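Local coordinates for retinol dehydratase (Spodoptera frugiperda, PDB 1FML), which probably acts as a sulfotransferase-family enzyme that dehydrates retinol to anhydroretinol, binding retinol together with the nucleotide adenosine-3'-5'-diphosphate, at residues M243-Y248 with T342-P347; M132-G137 with Y298-I303; K22-N27 with W214-R219. All blocks are in the same frame, centred on the assembly; numbering follows the deposited sequence.

Contact 1. Residues M243-Y248 with T342-P347; sequences MLFLFY and TDLRYP. With A3P (adenosine-3'-5'-diphosphate), chain D.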
loop_
_atom_site.group_PDB
_atom_site.type_symbol
_atom_site.label_atom_id
_atom_site.label_comp_id
_atom_site.label_asym_id
_atom_site.label_seq_id
_atom_site.Cartn_x
_atom_site.Cartn_y
_atom_site.Cartn_z
ATOM N N MET A 243 -8.431 15.210 -6.071
ATOM C CA MET A 243 -8.227 13.777 -6.213
ATOM C C MET A 243 -7.739 13.427 -7.611
ATOM O O MET A 243 -8.285 13.895 -8.610
ATOM C CB MET A 243 -9.525 13.028 -5.915
ATOM C CG MET A 243 -9.507 11.559 -6.303
ATOM S SD MET A 243 -8.416 10.531 -5.295
ATOM C CE MET A 243 -9.563 9.850 -4.183
ATOM N N LEU A 244 -6.695 12.611 -7.675
ATOM C CA LEU A 244 -6.144 12.178 -8.951
ATOM C C LEU A 244 -6.080 10.646 -8.981
ATOM O O LEU A 244 -5.235 10.028 -8.333
ATOM C CB LEU A 244 -4.752 12.781 -9.156
ATOM C CG LEU A 244 -4.077 12.427 -10.483
ATOM C CD1 LEU A 244 -4.959 12.877 -11.632
ATOM C CD2 LEU A 244 -2.712 13.087 -10.559
ATOM N N PHE A 245 -6.995 10.048 -9.737
ATOM C CA PHE A 245 -7.112 8.596 -9.873
ATOM C C PHE A 245 -6.249 8.113 -11.031
ATOM O O PHE A 245 -6.389 8.584 -12.151
ATOM C CB PHE A 245 -8.580 8.234 -10.143
ATOM C CG PHE A 245 -8.927 6.793 -9.856
ATOM C CD1 PHE A 245 -9.637 6.452 -8.703
ATOM C CD2 PHE A 245 -8.544 5.786 -10.721
ATOM C CE1 PHE A 245 -9.953 5.135 -8.429
ATOM C CE2 PHE A 245 -8.859 4.464 -10.448
ATOM C CZ PHE A 245 -9.560 4.134 -9.307
ATOM N N LEU A 246 -5.359 7.168 -10.766
ATOM C CA LEU A 246 -4.493 6.647 -11.815
ATOM C C LEU A 246 -4.460 5.129 -11.851
ATOM O O LEU A 246 -4.765 4.455 -10.856
ATOM C CB LEU A 246 -3.070 7.149 -11.625
ATOM C CG LEU A 246 -2.788 8.636 -11.789
ATOM C CD1 LEU A 246 -1.294 8.864 -11.609
ATOM C CD2 LEU A 246 -3.227 9.104 -13.165
ATOM N N PHE A 247 -4.087 4.598 -13.014
ATOM C CA PHE A 247 -3.973 3.160 -13.210
ATOM C C PHE A 247 -2.505 2.811 -13.457
ATOM O O PHE A 247 -1.838 3.438 -14.284
ATOM C CB PHE A 247 -4.816 2.690 -14.403
ATOM C CG PHE A 247 -6.304 2.654 -14.140
ATOM C CD1 PHE A 247 -7.141 3.657 -14.634
ATOM C CD2 PHE A 247 -6.874 1.596 -13.431
ATOM C CE1 PHE A 247 -8.524 3.602 -14.433
ATOM C CE2 PHE A 247 -8.263 1.536 -13.223
ATOM C CZ PHE A 247 -9.087 2.544 -13.729
ATOM N N TYR A 248 -2.019 1.810 -12.718
ATOM C CA TYR A 248 -0.648 1.328 -12.818
ATOM C C TYR A 248 -0.305 0.956 -14.253
ATOM O O TYR A 248 0.836 1.098 -14.694
ATOM C CB TYR A 248 -0.464 0.098 -11.938
ATOM C CG TYR A 248 0.897 -0.539 -12.085
ATOM C CD1 TYR A 248 2.025 0.016 -11.478
ATOM C CD2 TYR A 248 1.069 -1.675 -12.877
ATOM C CE1 TYR A 248 3.296 -0.546 -11.664
ATOM C CE2 TYR A 248 2.333 -2.242 -13.072
ATOM C CZ TYR A 248 3.436 -1.676 -12.469
ATOM O OH TYR A 248 4.668 -2.240 -12.691
ATOM N N THR A 342 -21.589 0.191 -12.807
ATOM C CA THR A 342 -20.559 1.115 -12.362
ATOM C C THR A 342 -19.740 1.422 -13.609
ATOM O O THR A 342 -19.592 0.563 -14.479
ATOM C CB THR A 342 -19.654 0.497 -11.311
ATOM O OG1 THR A 342 -18.666 1.461 -10.926
ATOM C CG2 THR A 342 -18.976 -0.733 -11.856
ATOM N N ASP A 343 -19.225 2.640 -13.703
ATOM C CA ASP A 343 -18.445 3.030 -14.871
ATOM C C ASP A 343 -16.941 2.775 -14.731
ATOM O O ASP A 343 -16.148 3.142 -15.597
ATOM C CB ASP A 343 -18.732 4.497 -15.224
ATOM C CG ASP A 343 -18.580 5.438 -14.044
ATOM O OD1 ASP A 343 -18.814 5.018 -12.886
ATOM O OD2 ASP A 343 -18.246 6.615 -14.289
ATOM N N LEU A 344 -16.563 2.107 -13.648
ATOM C CA LEU A 344 -15.171 1.774 -13.384
ATOM C C LEU A 344 -14.634 0.778 -14.416
ATOM O O LEU A 344 -15.171 -0.316 -14.565
ATOM C CB LEU A 344 -15.056 1.173 -11.983
ATOM C CG LEU A 344 -13.682 0.664 -11.572
ATOM C CD1 LEU A 344 -12.695 1.824 -11.496
ATOM C CD2 LEU A 344 -13.804 -0.013 -10.247
ATOM N N ARG A 345 -13.570 1.149 -15.120
ATOM C CA ARG A 345 -12.982 0.268 -16.127
ATOM C C ARG A 345 -11.458 0.310 -16.055
ATOM O O ARG A 345 -10.877 1.364 -15.800
ATOM C CB ARG A 345 -13.427 0.683 -17.544
ATOM C CG ARG A 345 -14.929 0.671 -17.782
ATOM C CD ARG A 345 -15.499 -0.720 -17.564
ATOM N NE ARG A 345 -16.956 -0.728 -17.423
ATOM C CZ ARG A 345 -17.817 -0.738 -18.436
ATOM N NH1 ARG A 345 -17.393 -0.741 -19.700
ATOM N NH2 ARG A 345 -19.117 -0.746 -18.178
ATOM N N TYR A 346 -10.816 -0.836 -16.281
ATOM C CA TYR A 346 -9.358 -0.914 -16.258
ATOM C C TYR A 346 -8.780 -0.943 -17.675
ATOM O O TYR A 346 -9.310 -1.606 -18.558
ATOM C CB TYR A 346 -8.894 -2.160 -15.497
ATOM C CG TYR A 346 -9.214 -2.142 -14.019
ATOM C CD1 TYR A 346 -10.513 -2.344 -13.563
ATOM C CD2 TYR A 346 -8.214 -1.922 -13.074
ATOM C CE1 TYR A 346 -10.809 -2.333 -12.198
ATOM C CE2 TYR A 346 -8.499 -1.906 -11.706
ATOM C CZ TYR A 346 -9.803 -2.114 -11.273
ATOM O OH TYR A 346 -10.105 -2.105 -9.923
ATOM N N PRO A 347 -7.678 -0.221 -17.910
ATOM C CA PRO A 347 -7.039 -0.175 -19.229
ATOM C C PRO A 347 -6.753 -1.561 -19.815
ATOM O O PRO A 347 -7.099 -1.779 -20.996
ATOM C CB PRO A 347 -5.759 0.608 -18.956
ATOM C CG PRO A 347 -6.172 1.543 -17.859
ATOM C CD PRO A 347 -6.959 0.633 -16.949
HETATM P P1 A3P D . 5.138 -6.288 -9.363
HETATM O O1P A3P D . 5.042 -7.167 -8.152
HETATM O O2P A3P D . 6.533 -6.255 -9.890
HETATM O O3P A3P D . 4.166 -6.770 -10.415
HETATM P P2 A3P D . 3.437 -0.669 -4.626
HETATM O O4P A3P D . 4.593 0.306 -4.611
HETATM O O5P A3P D . 2.111 0.039 -4.624
HETATM O O6P A3P D . 3.534 -1.613 -3.453
HETATM O "O5'" A3P D . 3.517 -1.534 -5.962
HETATM C "C5'" A3P D . 4.641 -2.338 -6.249
HETATM C "C4'" A3P D . 4.577 -2.783 -7.706
HETATM O "O4'" A3P D . 5.105 -1.704 -8.542
HETATM C "C3'" A3P D . 5.438 -3.989 -8.005
HETATM O "O3'" A3P D . 4.736 -4.784 -8.985
HETATM C "C2'" A3P D . 6.738 -3.332 -8.457
HETATM O "O2'" A3P D . 7.708 -4.157 -9.108
HETATM C "C1'" A3P D . 6.203 -2.182 -9.301
HETATM N N9 A3P D . 7.144 -1.076 -9.481
HETATM C C8 A3P D . 7.960 -0.441 -8.537
HETATM N N7 A3P D . 8.700 0.541 -9.015
HETATM C C5 A3P D . 8.357 0.565 -10.367
HETATM C C6 A3P D . 8.781 1.385 -11.470
HETATM N N6 A3P D . 9.689 2.368 -11.323
HETATM N N1 A3P D . 8.218 1.147 -12.763
HETATM C C2 A3P D . 7.285 0.144 -12.936
HETATM N N3 A3P D . 6.807 -0.705 -11.942
HETATM C C4 A3P D . 7.385 -0.436 -10.680
#

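Contact 2. Residues M132-G137 with Y298-I303; sequences MERYLG and YREIGI. With RTL (retinol), chain E.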
loop_
_atom_site.group_PDB
_atom_site.type_symbol
_atom_site.label_atom_id
_atom_site.label_comp_id
_atom_site.label_asym_id
_atom_site.label_seq_id
_atom_site.Cartn_x
_atom_site.Cartn_y
_atom_site.Cartn_z
ATOM N N MET A 132 20.201 -6.992 15.754
ATOM C CA MET A 132 19.316 -6.564 16.817
ATOM C C MET A 132 19.226 -5.069 17.077
ATOM O O MET A 132 18.156 -4.572 17.425
ATOM C CB MET A 132 19.657 -7.298 18.112
ATOM C CG MET A 132 19.336 -8.787 18.074
ATOM S SD MET A 132 17.605 -9.175 17.638
ATOM C CE MET A 132 16.767 -8.949 19.244
ATOM N N GLU A 133 20.326 -4.344 16.914
ATOM C CA GLU A 133 20.282 -2.905 17.161
ATOM C C GLU A 133 19.256 -2.244 16.259
ATOM O O GLU A 133 18.604 -1.285 16.656
ATOM C CB GLU A 133 21.656 -2.261 16.941
ATOM C CG GLU A 133 21.718 -0.797 17.379
ATOM C CD GLU A 133 23.121 -0.207 17.313
ATOM O OE1 GLU A 133 23.290 0.964 17.714
ATOM O OE2 GLU A 133 24.054 -0.906 16.862
ATOM N N ARG A 134 19.107 -2.771 15.049
ATOM C CA ARG A 134 18.160 -2.231 14.079
ATOM C C ARG A 134 16.770 -2.858 14.168
ATOM O O ARG A 134 15.762 -2.153 14.189
ATOM C CB ARG A 134 18.699 -2.411 12.658
ATOM C CG ARG A 134 19.937 -1.612 12.382
ATOM C CD ARG A 134 20.359 -1.740 10.934
ATOM N NE ARG A 134 19.346 -1.226 10.017
ATOM C CZ ARG A 134 19.496 -1.168 8.699
ATOM N NH1 ARG A 134 20.618 -1.592 8.145
ATOM N NH2 ARG A 134 18.531 -0.681 7.932
ATOM N N TYR A 135 16.716 -4.183 14.201
ATOM C CA TYR A 135 15.447 -4.870 14.275
ATOM C C TYR A 135 14.617 -4.247 15.385
ATOM O O TYR A 135 13.492 -3.794 15.150
ATOM C CB TYR A 135 15.666 -6.354 14.536
ATOM C CG TYR A 135 14.397 -7.126 14.796
ATOM C CD1 TYR A 135 13.484 -7.374 13.775
ATOM C CD2 TYR A 135 14.116 -7.624 16.067
ATOM C CE1 TYR A 135 12.321 -8.106 14.016
ATOM C CE2 TYR A 135 12.962 -8.350 16.312
ATOM C CZ TYR A 135 12.071 -8.589 15.284
ATOM O OH TYR A 135 10.939 -9.330 15.536
ATOM N N LEU A 136 15.172 -4.193 16.589
ATOM C CA LEU A 136 14.450 -3.613 17.718
ATOM C C LEU A 136 13.999 -2.173 17.459
ATOM O O LEU A 136 12.902 -1.777 17.857
ATOM C CB LEU A 136 15.309 -3.691 18.981
ATOM C CG LEU A 136 15.514 -5.132 19.457
ATOM C CD1 LEU A 136 16.762 -5.236 20.318
ATOM C CD2 LEU A 136 14.282 -5.592 20.215
ATOM N N GLY A 137 14.843 -1.390 16.797
ATOM C CA GLY A 137 14.479 -0.020 16.487
ATOM C C GLY A 137 13.311 -0.022 15.512
ATOM O O GLY A 137 12.475 0.889 15.511
ATOM N N TYR A 298 16.705 -2.993 4.521
ATOM C CA TYR A 298 16.044 -3.913 5.437
ATOM C C TYR A 298 16.675 -5.301 5.373
ATOM O O TYR A 298 16.759 -5.999 6.378
ATOM C CB TYR A 298 14.557 -4.038 5.091
ATOM C CG TYR A 298 13.704 -2.888 5.564
ATOM C CD1 TYR A 298 13.954 -1.586 5.141
ATOM C CD2 TYR A 298 12.650 -3.100 6.451
ATOM C CE1 TYR A 298 13.176 -0.526 5.593
ATOM C CE2 TYR A 298 11.870 -2.043 6.911
ATOM C CZ TYR A 298 12.138 -0.765 6.479
ATOM O OH TYR A 298 11.371 0.277 6.943
ATOM N N ARG A 299 17.113 -5.707 4.187
ATOM C CA ARG A 299 17.706 -7.025 4.050
ATOM C C ARG A 299 18.880 -7.175 5.004
ATOM O O ARG A 299 19.083 -8.245 5.566
ATOM C CB ARG A 299 18.152 -7.282 2.603
ATOM C CG ARG A 299 18.471 -8.750 2.320
ATOM C CD ARG A 299 18.775 -8.961 0.865
ATOM N NE ARG A 299 17.612 -8.673 0.034
ATOM C CZ ARG A 299 16.504 -9.411 0.011
ATOM N NH1 ARG A 299 16.397 -10.502 0.774
ATOM N NH2 ARG A 299 15.494 -9.045 -0.768
ATOM N N GLU A 300 19.649 -6.106 5.195
ATOM C CA GLU A 300 20.793 -6.149 6.103
ATOM C C GLU A 300 20.300 -6.553 7.486
ATOM O O GLU A 300 20.887 -7.415 8.138
ATOM C CB GLU A 300 21.473 -4.777 6.174
ATOM C CG GLU A 300 22.799 -4.756 6.946
ATOM C CD GLU A 300 22.632 -4.929 8.448
ATOM O OE1 GLU A 300 22.061 -4.028 9.099
ATOM O OE2 GLU A 300 23.076 -5.969 8.978
ATOM N N ILE A 301 19.213 -5.920 7.920
ATOM C CA ILE A 301 18.604 -6.198 9.217
ATOM C C ILE A 301 18.383 -7.688 9.417
ATOM O O ILE A 301 18.663 -8.220 10.487
ATOM C CB ILE A 301 17.244 -5.503 9.350
ATOM C CG1 ILE A 301 17.429 -3.987 9.335
ATOM C CG2 ILE A 301 16.551 -5.953 10.623
ATOM C CD1 ILE A 301 16.125 -3.243 9.504
ATOM N N GLY A 302 17.859 -8.347 8.384
ATOM C CA GLY A 302 17.618 -9.780 8.448
ATOM C C GLY A 302 16.156 -10.169 8.350
ATOM O O GLY A 302 15.790 -11.320 8.601
ATOM N N ILE A 303 15.312 -9.222 7.961
ATOM C CA ILE A 303 13.894 -9.501 7.872
ATOM C C ILE A 303 13.300 -9.635 6.471
ATOM O O ILE A 303 12.084 -9.541 6.315
ATOM C CB ILE A 303 13.090 -8.437 8.615
ATOM C CG1 ILE A 303 13.216 -7.094 7.897
ATOM C CG2 ILE A 303 13.593 -8.326 10.039
ATOM C CD1 ILE A 303 12.099 -6.141 8.213
HETATM C C1 RTL E . 7.798 -7.545 9.926
HETATM C C2 RTL E . 7.517 -8.405 11.192
HETATM C C3 RTL E . 7.453 -7.573 12.458
HETATM C C4 RTL E . 7.635 -6.093 12.764
HETATM C C5 RTL E . 7.909 -5.428 11.420
HETATM C C6 RTL E . 7.985 -6.003 10.154
HETATM C C7 RTL E . 8.260 -5.228 8.917
HETATM C C8 RTL E . 7.415 -4.361 8.283
HETATM C C9 RTL E . 7.803 -3.664 7.050
HETATM C C10 RTL E . 6.916 -2.805 6.452
HETATM C C11 RTL E . 7.106 -2.022 5.205
HETATM C C12 RTL E . 6.231 -2.415 4.220
HETATM C C13 RTL E . 5.966 -2.030 2.815
HETATM C C14 RTL E . 5.055 -2.437 1.880
HETATM C C15 RTL E . 3.721 -1.802 1.891
HETATM O O1 RTL E . 3.712 -0.579 1.274
HETATM C C16 RTL E . 6.565 -7.896 9.082
HETATM C C17 RTL E . 9.015 -8.258 9.325
HETATM C C18 RTL E . 8.137 -3.927 11.637
HETATM C C19 RTL E . 9.194 -3.915 6.451
HETATM C C20 RTL E . 6.982 -0.927 2.463
#

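Contact 3. Residues K22-N27 with W214-R219; sequences KLVKAN and WEMFHR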
loop_
_atom_site.group_PDB
_atom_site.type_symbol
_atom_site.label_atom_id
_atom_site.label_comp_id
_atom_site.label_asym_id
_atom_site.label_seq_id
_atom_site.Cartn_x
_atom_site.Cartn_y
_atom_site.Cartn_z
ATOM N N LYS A 22 -10.785 -20.073 8.985
ATOM C CA LYS A 22 -10.174 -21.296 8.473
ATOM C C LYS A 22 -9.273 -21.009 7.273
ATOM O O LYS A 22 -8.136 -21.485 7.207
ATOM C CB LYS A 22 -11.269 -22.290 8.071
ATOM C CG LYS A 22 -10.758 -23.554 7.410
ATOM C CD LYS A 22 -11.859 -24.579 7.244
ATOM C CE LYS A 22 -11.306 -25.861 6.642
ATOM N NZ LYS A 22 -12.276 -26.990 6.729
ATOM N N LEU A 23 -9.788 -20.228 6.328
ATOM C CA LEU A 23 -9.039 -19.871 5.130
ATOM C C LEU A 23 -7.835 -19.000 5.465
ATOM O O LEU A 23 -6.719 -19.270 5.017
ATOM C CB LEU A 23 -9.959 -19.149 4.132
ATOM C CG LEU A 23 -9.359 -18.461 2.899
ATOM C CD1 LEU A 23 -8.274 -19.322 2.282
ATOM C CD2 LEU A 23 -10.450 -18.190 1.895
ATOM N N VAL A 24 -8.060 -17.957 6.257
ATOM C CA VAL A 24 -6.978 -17.056 6.642
ATOM C C VAL A 24 -5.813 -17.780 7.299
ATOM O O VAL A 24 -4.671 -17.581 6.906
ATOM C CB VAL A 24 -7.475 -15.953 7.599
ATOM C CG1 VAL A 24 -6.299 -15.334 8.344
ATOM C CG2 VAL A 24 -8.207 -14.887 6.809
ATOM N N LYS A 25 -6.096 -18.611 8.298
ATOM C CA LYS A 25 -5.032 -19.330 8.982
ATOM C C LYS A 25 -4.293 -20.235 8.019
ATOM O O LYS A 25 -3.191 -20.683 8.314
ATOM C CB LYS A 25 -5.580 -20.155 10.154
ATOM C CG LYS A 25 -6.033 -19.324 11.352
ATOM C CD LYS A 25 -4.901 -18.450 11.897
ATOM C CE LYS A 25 -5.373 -17.562 13.046
ATOM N NZ LYS A 25 -4.300 -16.640 13.528
ATOM N N ALA A 26 -4.898 -20.494 6.863
ATOM C CA ALA A 26 -4.282 -21.348 5.845
ATOM C C ALA A 26 -3.234 -20.588 5.036
ATOM O O ALA A 26 -2.528 -21.167 4.223
ATOM C CB ALA A 26 -5.347 -21.901 4.920
ATOM N N ASN A 27 -3.148 -19.285 5.259
ATOM C CA ASN A 27 -2.176 -18.450 4.567
ATOM C C ASN A 27 -1.284 -17.768 5.600
ATOM O O ASN A 27 -0.064 -17.801 5.485
ATOM C CB ASN A 27 -2.884 -17.381 3.739
ATOM C CG ASN A 27 -3.858 -17.965 2.759
ATOM O OD1 ASN A 27 -3.466 -18.675 1.838
ATOM N ND2 ASN A 27 -5.146 -17.680 2.951
ATOM N N TRP A 214 -4.760 -16.364 -3.441
ATOM C CA TRP A 214 -5.810 -15.829 -4.298
ATOM C C TRP A 214 -7.210 -16.121 -3.753
ATOM O O TRP A 214 -8.075 -15.258 -3.784
ATOM C CB TRP A 214 -5.692 -16.426 -5.690
ATOM C CG TRP A 214 -6.883 -16.196 -6.483
ATOM C CD1 TRP A 214 -7.819 -17.114 -6.829
ATOM C CD2 TRP A 214 -7.323 -14.944 -7.015
ATOM N NE1 TRP A 214 -8.826 -16.515 -7.551
ATOM C CE2 TRP A 214 -8.545 -15.180 -7.678
ATOM C CE3 TRP A 214 -6.804 -13.645 -6.990
ATOM C CZ2 TRP A 214 -9.261 -14.166 -8.317
ATOM C CZ3 TRP A 214 -7.513 -12.636 -7.620
ATOM C CH2 TRP A 214 -8.732 -12.904 -8.277
ATOM N N GLU A 215 -7.438 -17.337 -3.271
ATOM C CA GLU A 215 -8.744 -17.691 -2.720
ATOM C C GLU A 215 -9.072 -16.711 -1.599
ATOM O O GLU A 215 -10.193 -16.216 -1.484
ATOM C CB GLU A 215 -8.736 -19.119 -2.164
ATOM C CG GLU A 215 -8.620 -20.220 -3.206
ATOM C CD GLU A 215 -9.842 -20.325 -4.106
ATOM O OE1 GLU A 215 -10.847 -19.642 -3.822
ATOM O OE2 GLU A 215 -9.796 -21.102 -5.089
ATOM N N MET A 216 -8.073 -16.429 -0.776
ATOM C CA MET A 216 -8.239 -15.505 0.328
ATOM C C MET A 216 -8.463 -14.068 -0.157
ATOM O O MET A 216 -9.332 -13.361 0.354
ATOM C CB MET A 216 -7.006 -15.564 1.222
ATOM C CG MET A 216 -6.932 -14.445 2.228
ATOM S SD MET A 216 -5.673 -14.710 3.458
ATOM C CE MET A 216 -4.212 -14.285 2.502
ATOM N N PHE A 217 -7.686 -13.660 -1.156
ATOM C CA PHE A 217 -7.742 -12.313 -1.713
ATOM C C PHE A 217 -9.058 -11.863 -2.358
ATOM O O PHE A 217 -9.642 -10.864 -1.929
ATOM C CB PHE A 217 -6.604 -12.128 -2.726
ATOM C CG PHE A 217 -6.515 -10.740 -3.308
ATOM C CD1 PHE A 217 -5.916 -9.710 -2.599
ATOM C CD2 PHE A 217 -7.032 -10.467 -4.569
ATOM C CE1 PHE A 217 -5.827 -8.420 -3.144
ATOM C CE2 PHE A 217 -6.948 -9.181 -5.119
ATOM C CZ PHE A 217 -6.343 -8.157 -4.406
ATOM N N HIS A 218 -9.528 -12.571 -3.386
ATOM C CA HIS A 218 -10.757 -12.159 -4.063
ATOM C C HIS A 218 -11.993 -12.384 -3.212
ATOM O O HIS A 218 -13.086 -11.942 -3.558
ATOM C CB HIS A 218 -10.906 -12.876 -5.418
ATOM C CG HIS A 218 -11.533 -14.237 -5.339
ATOM N ND1 HIS A 218 -10.952 -15.298 -4.676
ATOM C CD2 HIS A 218 -12.695 -14.711 -5.851
ATOM C CE1 HIS A 218 -11.727 -16.362 -4.777
ATOM N NE2 HIS A 218 -12.792 -16.033 -5.487
ATOM N N ARG A 219 -11.805 -13.054 -2.083
ATOM C CA ARG A 219 -12.895 -13.363 -1.159
ATOM C C ARG A 219 -12.957 -12.312 -0.039
ATOM O O ARG A 219 -13.732 -12.433 0.904
ATOM C CB ARG A 219 -12.668 -14.775 -0.586
ATOM C CG ARG A 219 -13.923 -15.619 -0.369
ATOM C CD ARG A 219 -13.637 -17.119 -0.558
ATOM N NE ARG A 219 -13.877 -17.552 -1.935
ATOM C CZ ARG A 219 -13.650 -18.778 -2.405
ATOM N NH1 ARG A 219 -13.160 -19.725 -1.614
ATOM N NH2 ARG A 219 -13.945 -19.068 -3.667
#

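Contact 1. Residues M243-Y248 with T342-P347
Pro347, the last modelled residue, lies with CD over one face of the Phe247 ring, 3.7 Å from its centroid, a CH-pi contact, while Phe245 CE2 lies over the opposite face. With CG anti to its carbonyl carbon (chi1 -74°), Phe247 carries its ring out toward 342-347. There its edge, led by CE2, meets the face of Tyr346 in an offset edge-to-face pair, centroids 5.2 Å apart and planes at 64°; Phe247 CE2 comes 3.5 Å from Tyr346 CD2. Leu344 closes the ring's far edge, its CD1 4.3 Å from Phe247 CZ. The Tyr346 hydroxyl is hydrogen-bonded to Tyr227, beyond the contact. With an alanine here instead of Phe247, Pro347 CD would probably lose the ring face it lies on and Tyr346 the edge that meets its face, opening a gap beside Phe245. Strand 243-247 is an outermost strand of the parallel sheet, and Phe247 is the N-cap residue of helix 248-253. The next side chain, Tyr248, extends to the nucleotide, its OH donating to A3P N3 at 2.7 Å in the plane of the phenol ring. No hydrogen bond joins the two segments, so 342-347 is held here by apolar and aromatic packing.

Contact 2. Residues M132-G137 with Y298-I303
Arg134 reaches over Ile301 to Glu300, lying across the isoleucine at about a right angle. Ile301 CG1 sits under one face of the guanidinium, 3.4 Å from Arg134 NE, and Arg134 NH1 forms a salt bridge with Glu300 OE1 at 3.0 Å. That bond is far from straight (132° at the hydrogen): the oxygen lies 32° out of the guanidinium plane and accepts through its anti lone pair. The bend of Arg134 at chi3 (62°) turns the guanidinium so that one face lies over Ile301 CG1, but Glu300 is exposed and poorly ordered, so the ion pair is probably looser than the packing beneath it. The other branch of Ile301, CG2, rests 4.0 Å from Tyr135 CB, and Ile303 CG2 meets Tyr135 CD1 at 3.9 Å. Here the start of helix 132-141 packs on the C-terminal end of helix 297-301 within the sulfotransferase fold; Gly302, with positive phi, ends the latter helix and lets the chain turn so that Ile303 also faces Tyr135. This turn borders the retinol pocket: Ile303 CD1 lies 3.9 Å from C17, a methyl on the retinol ring, and Tyr298 CE2 lies 3.3 Å from C19 on the polyene. Farther out, Asp131 is joined to Ile301 by a backbone hydrogen bond, and its carboxylate lies close to that of Glu300, a like charge that Arg134 would partly offset. Tyr135 also touches Tyr120 and the calcium ligand Asn121 of helix 117-121.

Contact 3. Residues K22-N27 with W214-R219
Helices 22-27 and 214-218 run at 130° between their N-to-C directions, their axes 9.6 Å apart at closest approach. The backbones come nearest at Leu23 and Met216, with CA atoms 6.5 Å apart. The contact packs helix 18-28, near the N-terminus, on helix 210-218 of the sulfotransferase domain, away from the calcium site. Leu23 leans its branched end on the second helix: CD2 lies 3.8 Å from Met216 CA and 4.2 Å from Arg219 CD, and CG lies 4.1 Å from Met216 CB. Met216 extends toward 22-27, CG anti to its backbone N (chi1 168°), and then turns at chi3 (77°) to lay its methyl against Asn27, CE 3.6 Å from Asn27 CB. The Asn27 amide comes to meet it from the opposite direction. Its ND2 flanks the thioether sulfur, with no hydrogen bond across the contact, while Val24 CG2 touches Met216 SD at 4.2 Å. Leu221 touches both Leu23 and Met216, and Gln330 of helix 325-338 touches Glu215 and Arg219. The contact is thus mainly apolar, leucine and thioether packing, with one amide laid against the sulfur; beside it Glu215 and Arg219 pair by charge alone, the carboxylate oxygen well out of the guanidinium plane.

In the fold
The three contacts are spread over one chain, none touching another. Contacts 1 and 2 lie on opposite sides of its centre, their own centres about 37 Å apart; the centre of contact 3 is about 26 Å from that of contact 1 and about 29 Å from that of contact 2. Along the chain the segments of contact 2 alternate with those of both others, whereas contact 3 is complete before contact 1 begins. Helix 325-338 links two of them: it packs on 214-219 and leads into 342-347. Contact 1 includes strand 243-247, at one edge of the parallel sheet, and Tyr248 beside it reaches the nucleotide; contact 2 borders retinol. A helix near the N-terminus and the last modelled residues both pack onto the fold.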